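Local structure of designed helical repeat protein (Synthetic construct, 5CWQ) at residues 6-9 and 10-14; 173-176 and 177-181; 181-184 and 185-188. The protein is of unknown biological function but was designed computationally to fold as a compact stack of antiparallel helices built from a repeating helical module. All coordinates share one frame; numbering follows the deposited sequence. Where two conformers were deposited one is given.

Contact 1: residues 6-9 and 10-14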
loop_
_atom_site.group_PDB
_atom_site.type_symbol
_atom_site.label_atom_id
_atom_site.label_comp_id
_atom_site.label_asym_id
_atom_site.label_seq_id
_atom_site.Cartn_x
_atom_site.Cartn_y
_atom_site.Cartn_z
ATOM N N LEU A 6 3.017 -20.944 10.970
ATOM C CA LEU A 6 3.670 -19.703 10.575
ATOM C C LEU A 6 4.948 -19.984 9.796
ATOM O O LEU A 6 5.351 -19.190 8.947
ATOM C CB LEU A 6 3.978 -18.848 11.804
ATOM C CG LEU A 6 2.760 -18.346 12.585
ATOM C CD1 LEU A 6 3.200 -17.619 13.847
ATOM C CD2 LEU A 6 1.891 -17.440 11.722
ATOM N N GLU A 7 5.587 -21.113 10.086
ATOM C CA GLU A 7 6.757 -21.540 9.332
ATOM C C GLU A 7 6.388 -21.766 7.871
ATOM O O GLU A 7 7.121 -21.367 6.967
ATOM C CB GLU A 7 7.353 -22.815 9.930
ATOM C CG GLU A 7 8.263 -22.575 11.124
ATOM C CD GLU A 7 9.535 -21.834 10.754
ATOM O OE1 GLU A 7 9.831 -21.715 9.545
ATOM O OE2 GLU A 7 10.240 -21.368 11.673
ATOM N N ARG A 8 5.244 -22.404 7.650
ATOM C CA ARG A 8 4.754 -22.657 6.302
ATOM C C ARG A 8 4.497 -21.342 5.573
ATOM O O ARG A 8 4.832 -21.196 4.398
ATOM C CB ARG A 8 3.473 -23.492 6.341
ATOM C CG ARG A 8 3.094 -24.108 5.003
ATOM C CD ARG A 8 1.612 -24.438 4.937
ATOM N NE ARG A 8 0.789 -23.231 4.928
ATOM C CZ ARG A 8 0.563 -22.482 3.853
ATOM N NH1 ARG A 8 1.100 -22.804 2.683
ATOM N NH2 ARG A 8 -0.202 -21.402 3.946
ATOM N N GLU A 9 3.903 -20.388 6.281
ATOM C CA GLU A 9 3.595 -19.084 5.708
ATOM C C GLU A 9 4.858 -18.245 5.541
ATOM O O GLU A 9 4.997 -17.503 4.570
ATOM C CB GLU A 9 2.584 -18.342 6.583
ATOM C CG GLU A 9 1.250 -19.056 6.726
ATOM C CD GLU A 9 0.308 -18.344 7.679
ATOM O OE1 GLU A 9 0.580 -17.174 8.022
ATOM O OE2 GLU A 9 -0.701 -18.957 8.088
ATOM N N SER A 10 5.774 -18.367 6.498
ATOM C CA SER A 10 7.023 -17.613 6.472
ATOM C C SER A 10 7.922 -18.068 5.328
ATOM O O SER A 10 8.468 -17.246 4.591
ATOM C CB SER A 10 7.759 -17.760 7.804
ATOM O OG SER A 10 8.959 -17.009 7.810
ATOM N N GLU A 11 8.077 -19.380 5.188
ATOM C CA GLU A 11 8.911 -19.943 4.134
ATOM C C GLU A 11 8.309 -19.671 2.762
ATOM O O GLU A 11 9.029 -19.377 1.807
ATOM C CB GLU A 11 9.093 -21.446 4.341
ATOM C CG GLU A 11 9.974 -21.795 5.528
ATOM C CD GLU A 11 10.160 -23.289 5.696
ATOM O OE1 GLU A 11 9.437 -24.060 5.029
ATOM O OE2 GLU A 11 11.034 -23.693 6.491
ATOM N N GLU A 12 6.986 -19.771 2.668
ATOM C CA GLU A 12 6.286 -19.484 1.422
ATOM C C GLU A 12 6.428 -18.010 1.061
ATOM O O GLU A 12 6.536 -17.657 -0.113
ATOM C CB GLU A 12 4.807 -19.860 1.536
ATOM C CG GLU A 12 4.007 -19.616 0.263
ATOM C CD GLU A 12 2.540 -19.965 0.420
ATOM O OE1 GLU A 12 2.151 -20.441 1.509
ATOM O OE2 GLU A 12 1.772 -19.763 -0.545
ATOM N N ALA A 13 6.424 -17.156 2.080
ATOM C CA ALA A 13 6.574 -15.721 1.881
ATOM C C ALA A 13 7.961 -15.404 1.331
ATOM O O ALA A 13 8.103 -14.619 0.393
ATOM C CB ALA A 13 6.335 -14.974 3.187
ATOM N N GLU A 14 8.980 -16.023 1.918
ATOM C CA GLU A 14 10.351 -15.836 1.460
ATOM C C GLU A 14 10.515 -16.391 0.048
ATOM O O GLU A 14 11.235 -15.822 -0.772
ATOM C CB GLU A 14 11.337 -16.512 2.419
ATOM C CG GLU A 14 12.803 -16.272 2.081
ATOM C CD GLU A 14 13.186 -14.802 2.121
ATOM O OE1 GLU A 14 12.536 -14.036 2.864
ATOM O OE2 GLU A 14 14.134 -14.413 1.406
#
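The carbonyl oxygens of L6, E7, R8 and E9 accept in turn the backbone N-H groups of S10, E11, E12 and A13, which makes 6-9 and 10-14 successive turns of a single α-helix. The bond from E11 N to E7 O measures 2.8 Å, whereas the next, from E12 N to R8 O, is drawn out to 3.1 Å. E14 N carries the pattern forward by donating to S10 O. Among the side chains, R8 and E12 form the ion pair of the stretch, one helical turn apart. R8 NH1 stands 2.8 Å from E12 OE1, a salt bridge whose hydrogen-bond component is weak because its N-H...O angle is only 120°. The carboxylate meets the guanidinium obliquely, with the two planes 64° apart, and the grip is single rather than two-pronged. Both chains point the same way and lie alongside each other; a bend at chi3 (68°) swings the R8 guanidinium toward the straight E12 chain. The other carboxylate oxygen, E12 OE2, is salt-bridged to R16, and the two arginines would tend to favour an ionised E12. All this lies near the start of helix 5-30, the first helix of the repeat protein, which pairs with helix 33-57: L6 touches E56 and R57, while the buried methyl of A13 rests on E49 and L50. That same A13 CB lies 3.2 Å from E9 O. On the outer surface E7 and E11 bring like charges together, E7 OE1 and E11 OE2 being 3.8 Å apart with their carboxylates turned steeply against each other. The E11 chain passes close to the backbone, its CG 3.2 Å from E7 O. A long, weak ion pair of E7 with R57 may ease the repulsion.

Contact 2: residues 173-176 and 177-181. With PO4 (phosphate ion), chain F.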
loop_
_atom_site.group_PDB
_atom_site.type_symbol
_atom_site.label_atom_id
_atom_site.label_comp_id
_atom_site.label_asym_id
_atom_site.label_seq_id
_atom_site.Cartn_x
_atom_site.Cartn_y
_atom_site.Cartn_z
ATOM N N ASN A 173 -2.448 8.499 18.499
ATOM C CA ASN A 173 -2.652 9.873 18.051
ATOM C C ASN A 173 -4.039 10.059 17.445
ATOM O O ASN A 173 -4.335 9.524 16.375
ATOM C CB ASN A 173 -1.580 10.264 17.034
ATOM C CG ASN A 173 -1.520 11.759 16.799
ATOM O OD1 ASN A 173 -2.324 12.317 16.053
ATOM N ND2 ASN A 173 -0.562 12.418 17.439
ATOM N N LYS A 174 -4.885 10.824 18.128
ATOM C CA LYS A 174 -6.268 10.991 17.698
ATOM C C LYS A 174 -6.384 11.922 16.491
ATOM O O LYS A 174 -7.294 11.777 15.674
ATOM C CB LYS A 174 -7.124 11.526 18.847
ATOM C CG LYS A 174 -8.577 11.075 18.785
ATOM C CD LYS A 174 -9.536 12.156 19.263
ATOM C CE LYS A 174 -9.702 13.263 18.230
ATOM N NZ LYS A 174 -10.296 12.766 16.955
ATOM N N GLU A 175 -5.464 12.876 16.383
ATOM C CA GLU A 175 -5.482 13.825 15.276
ATOM C C GLU A 175 -5.196 13.117 13.956
ATOM O O GLU A 175 -5.829 13.399 12.938
ATOM C CB GLU A 175 -4.465 14.945 15.508
ATOM C CG GLU A 175 -4.523 16.056 14.468
ATOM C CD GLU A 175 -3.546 17.181 14.753
ATOM O OE1 GLU A 175 -2.927 17.176 15.838
ATOM O OE2 GLU A 175 -3.396 18.072 13.890
ATOM N N GLU A 176 -4.236 12.196 13.977
ATOM C CA GLU A 176 -3.899 11.413 12.794
ATOM C C GLU A 176 -5.030 10.451 12.454
ATOM O O GLU A 176 -5.331 10.216 11.284
ATOM C CB GLU A 176 -2.595 10.639 13.009
ATOM C CG GLU A 176 -1.344 11.505 13.013
ATOM C CD GLU A 176 -0.076 10.708 13.270
ATOM O OE1 GLU A 176 -0.177 9.541 13.707
ATOM O OE2 GLU A 176 1.025 11.249 13.032
ATOM N N ALA A 177 -5.651 9.898 13.492
ATOM C CA ALA A 177 -6.735 8.940 13.323
ATOM C C ALA A 177 -7.929 9.586 12.629
ATOM O O ALA A 177 -8.571 8.969 11.779
ATOM C CB ALA A 177 -7.150 8.372 14.672
ATOM N N GLU A 178 -8.222 10.828 12.998
ATOM C CA GLU A 178 -9.316 11.571 12.384
ATOM C C GLU A 178 -9.027 11.821 10.907
ATOM O O GLU A 178 -9.901 11.643 10.056
ATOM C CB GLU A 178 -9.541 12.896 13.124
ATOM C CG GLU A 178 -10.480 13.882 12.426
ATOM C CD GLU A 178 -11.872 13.321 12.189
ATOM O OE1 GLU A 178 -12.236 12.314 12.834
ATOM O OE2 GLU A 178 -12.607 13.893 11.354
ATOM N N ARG A 179 -7.798 12.232 10.608
ATOM C CA ARG A 179 -7.382 12.473 9.232
ATOM C C ARG A 179 -7.485 11.201 8.394
ATOM O O ARG A 179 -7.994 11.226 7.274
ATOM C CB ARG A 179 -5.951 13.011 9.190
ATOM C CG ARG A 179 -5.858 14.529 9.209
ATOM C CD ARG A 179 -4.413 14.988 9.300
ATOM N NE ARG A 179 -3.860 14.785 10.636
ATOM C CZ ARG A 179 -2.563 14.828 10.927
ATOM N NH1 ARG A 179 -1.670 15.056 9.973
ATOM N NH2 ARG A 179 -2.156 14.634 12.173
ATOM N N ALA A 180 -6.996 10.093 8.943
ATOM C CA ALA A 180 -7.058 8.808 8.259
ATOM C C ALA A 180 -8.507 8.411 8.000
ATOM O O ALA A 180 -8.850 7.954 6.909
ATOM C CB ALA A 180 -6.353 7.737 9.077
ATOM N N TYR A 181 -9.350 8.593 9.012
ATOM C CA TYR A 181 -10.768 8.274 8.905
ATOM C C TYR A 181 -11.437 9.039 7.767
ATOM O O TYR A 181 -12.164 8.456 6.962
ATOM C CB TYR A 181 -11.480 8.581 10.224
ATOM C CG TYR A 181 -12.983 8.436 10.155
ATOM C CD1 TYR A 181 -13.588 7.191 10.270
ATOM C CD2 TYR A 181 -13.799 9.547 9.981
ATOM C CE1 TYR A 181 -14.963 7.055 10.208
ATOM C CE2 TYR A 181 -15.172 9.422 9.918
ATOM C CZ TYR A 181 -15.750 8.175 10.033
ATOM O OH TYR A 181 -17.121 8.054 9.970
HETATM P P PO4 F . -18.507 4.451 10.452
HETATM O O1 PO4 F . -19.520 3.455 9.941
HETATM O O2 PO4 F . -18.739 4.699 11.923
HETATM O O3 PO4 F . -18.649 5.749 9.692
HETATM O O4 PO4 F . -17.116 3.900 10.249
#
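N173 caps the helix that A177 then continues: its backbone O accepts from A177 N at 3.2 Å, and its side-chain OD1 takes the N-H of E176. That N-cap bond, 2.8 Å from E176 N to N173 OD1, lies in the plane of the side-chain carbonyl and satisfies an N-H of the first turn, which has no earlier helical turn to supply a carbonyl. K174 comes next, its O accepting from E178 N. The K174 chain curls alongside E178 until NZ is 3.9 Å from E178 CB, but NZ and OE1 stay 4.6 Å apart, beyond a salt bridge; E178 OE1 is hydrogen-bonded instead to H234 of the C-terminal polyhistidine tag. E175 gives its backbone O to two donors of R179, the main-chain N and, more weakly, NE at 3.3 Å, with E175 O at the guanidinium edge. This is the opening of helix 174-201, one of the eight stacked helices of this designed repeat protein, and its inner side is covered by helices 147-171 and 204-230: the buried A177 touches A168 of the one and V224 of the other. E176 adds its own aliphatic part. Its CG, 3.3 Å from R179 NH2, meets the guanidinium obliquely; a bend at chi3 (-74°) folds the arginine back toward the start of the helix and brings NH2 there. One turn on from A177, Y181 has CG anti to its main-chain nitrogen (chi1 173°), which sends the ring away from 173-176, stacked with H234. Y181 OH donates to phosphate O3 at 2.8 Å, the oxygen lying in the ring plane at its edge, and Q225 NE2 also binds this ion, probably taken from the crystallisation liquor. A phenylalanine in place of Y181 would probably leave phosphate O3 without its hydroxyl donor and the ion more loosely held.

Contact 3: residues 181-184 and 185-188. With PO4 (phosphate ion), chain F.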
loop_
_atom_site.group_PDB
_atom_site.type_symbol
_atom_site.label_atom_id
_atom_site.label_comp_id
_atom_site.label_asym_id
_atom_site.label_seq_id
_atom_site.Cartn_x
_atom_site.Cartn_y
_atom_site.Cartn_z
ATOM N N TYR A 181 -9.350 8.593 9.012
ATOM C CA TYR A 181 -10.768 8.274 8.905
ATOM C C TYR A 181 -11.437 9.039 7.767
ATOM O O TYR A 181 -12.164 8.456 6.962
ATOM C CB TYR A 181 -11.480 8.581 10.224
ATOM C CG TYR A 181 -12.983 8.436 10.155
ATOM C CD1 TYR A 181 -13.588 7.191 10.270
ATOM C CD2 TYR A 181 -13.799 9.547 9.981
ATOM C CE1 TYR A 181 -14.963 7.055 10.208
ATOM C CE2 TYR A 181 -15.172 9.422 9.918
ATOM C CZ TYR A 181 -15.750 8.175 10.033
ATOM O OH TYR A 181 -17.121 8.054 9.970
ATOM N N GLU A 182 -11.193 10.344 7.707
ATOM C CA GLU A 182 -11.790 11.178 6.671
ATOM C C GLU A 182 -11.218 10.833 5.297
ATOM O O GLU A 182 -11.951 10.798 4.308
ATOM C CB GLU A 182 -11.572 12.659 6.984
ATOM C CG GLU A 182 -12.266 13.130 8.259
ATOM C CD GLU A 182 -13.781 13.005 8.194
ATOM O OE1 GLU A 182 -14.328 12.891 7.076
ATOM O OE2 GLU A 182 -14.426 13.021 9.267
ATOM N N ASP A 183 -9.912 10.580 5.239
ATOM C CA ASP A 183 -9.275 10.132 4.003
ATOM C C ASP A 183 -9.919 8.847 3.493
ATOM O O ASP A 183 -10.202 8.713 2.304
ATOM C CB ASP A 183 -7.774 9.893 4.207
ATOM C CG ASP A 183 -6.998 11.169 4.446
ATOM O OD1 ASP A 183 -7.489 12.260 4.086
ATOM O OD2 ASP A 183 -5.877 11.075 4.989
ATOM N N ALA A 184 -10.150 7.906 4.405
ATOM C CA ALA A 184 -10.675 6.592 4.046
ATOM C C ALA A 184 -12.097 6.686 3.498
ATOM O O ALA A 184 -12.453 5.977 2.553
ATOM C CB ALA A 184 -10.635 5.661 5.252
ATOM N N ARG A 185 -12.909 7.555 4.091
ATOM C CA ARG A 185 -14.274 7.758 3.623
ATOM C C ARG A 185 -14.285 8.328 2.212
ATOM O O ARG A 185 -15.079 7.914 1.369
ATOM C CB ARG A 185 -15.043 8.692 4.562
ATOM C CG ARG A 185 -15.447 8.058 5.883
ATOM C CD ARG A 185 -16.875 8.431 6.258
ATOM N NE ARG A 185 -17.853 7.813 5.364
ATOM C CZ ARG A 185 -19.162 8.044 5.401
ATOM N NH1 ARG A 185 -19.668 8.890 6.290
ATOM N NH2 ARG A 185 -19.969 7.431 4.546
ATOM N N ARG A 186 -13.393 9.279 1.955
ATOM C CA ARG A 186 -13.336 9.931 0.656
ATOM C C ARG A 186 -12.923 8.943 -0.431
ATOM O O ARG A 186 -13.580 8.839 -1.467
ATOM C CB ARG A 186 -12.368 11.116 0.694
ATOM C CG ARG A 186 -12.572 12.113 -0.439
ATOM C CD ARG A 186 -11.629 13.306 -0.334
ATOM N NE ARG A 186 -11.699 13.958 0.976
ATOM C CZ ARG A 186 -10.855 13.744 1.983
ATOM N NH1 ARG A 186 -9.846 12.888 1.859
ATOM N NH2 ARG A 186 -11.018 14.395 3.127
ATOM N N VAL A 187 -11.844 8.207 -0.191
ATOM C CA VAL A 187 -11.332 7.283 -1.196
ATOM C C VAL A 187 -12.302 6.118 -1.389
ATOM O O VAL A 187 -12.426 5.587 -2.491
ATOM C CB VAL A 187 -9.927 6.752 -0.823
ATOM C CG1 VAL A 187 -9.974 5.956 0.461
ATOM C CG2 VAL A 187 -9.346 5.910 -1.960
ATOM N N GLU A 188 -13.001 5.733 -0.325
ATOM C CA GLU A 188 -14.002 4.678 -0.427
ATOM C C GLU A 188 -15.108 5.084 -1.396
ATOM O O GLU A 188 -15.505 4.305 -2.261
ATOM C CB GLU A 188 -14.600 4.358 0.944
ATOM C CG GLU A 188 -15.652 3.262 0.910
ATOM C CD GLU A 188 -16.263 2.999 2.270
ATOM O OE1 GLU A 188 -15.717 3.500 3.276
ATOM O OE2 GLU A 188 -17.294 2.293 2.333
HETATM P P PO4 F . -18.507 4.451 10.452
HETATM O O1 PO4 F . -19.520 3.455 9.941
HETATM O O2 PO4 F . -18.739 4.699 11.923
HETATM O O3 PO4 F . -18.649 5.749 9.692
HETATM O O4 PO4 F . -17.116 3.900 10.249
#
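A184 and V187 form the tight side of this turn. V187 CG1 lies 3.2 Å from A184 O, pressed against the helix backbone because chi1 (63°) places this methyl in the crowded position between the backbone N and the carbonyl carbon. The same A184 O accepts from E188 N at 2.9 Å, and V187 N binds D183 O at 3.0 Å. Both buried residues face inward in helix 174-201, where the stacked-helix fold seats A184 on V161, with V187 touching I157 of helix 147-171 and A217 of helix 204-230. Toward solvent the packing gives way to the long arms of R185 and R186. R185 runs alongside Y181, pointing the same way, and places its CG over the rim of one ring face; CD is 3.7 Å from Y181 OH. The methylenes do the touching here, with the guanidinium turned 56° from the ring plane. R186 turns back across D183: its NH1 reaches D183 OD1 at 3.3 Å, a salt bridge whose hydrogen bond is long and weak though nearly straight (169°), with the oxygen in the guanidinium plane at its edge. One face of that guanidinium overlies E182 O. D183 OD1 is also salt-bridged to R135 of helix 117-144, so two arginines converge on a single carboxylate oxygen.

Contact 1 is a surface turn near the start of the first helix, whereas contacts 2 and 3 are partly buried neighbours on helix 174-201, sharing Y181 and the phosphate. The centre of contact 1 lies about 33 Å from that of each of the others, and contacts 1 and 3 fall on opposite sides of the chain's centre. Chemistry follows place: 6-14 is dominated by carboxylates and one arginine-glutamate salt bridge, 173-181 by a capped helix start with backbone-bound arginine, and 181-188 by aliphatic packing against two flanking helices, with exposed arginines on the solvent side. Salt bridges cross contacts 1 and 3, while the opposite charges across contact 2 stay beyond salt-bridge distance.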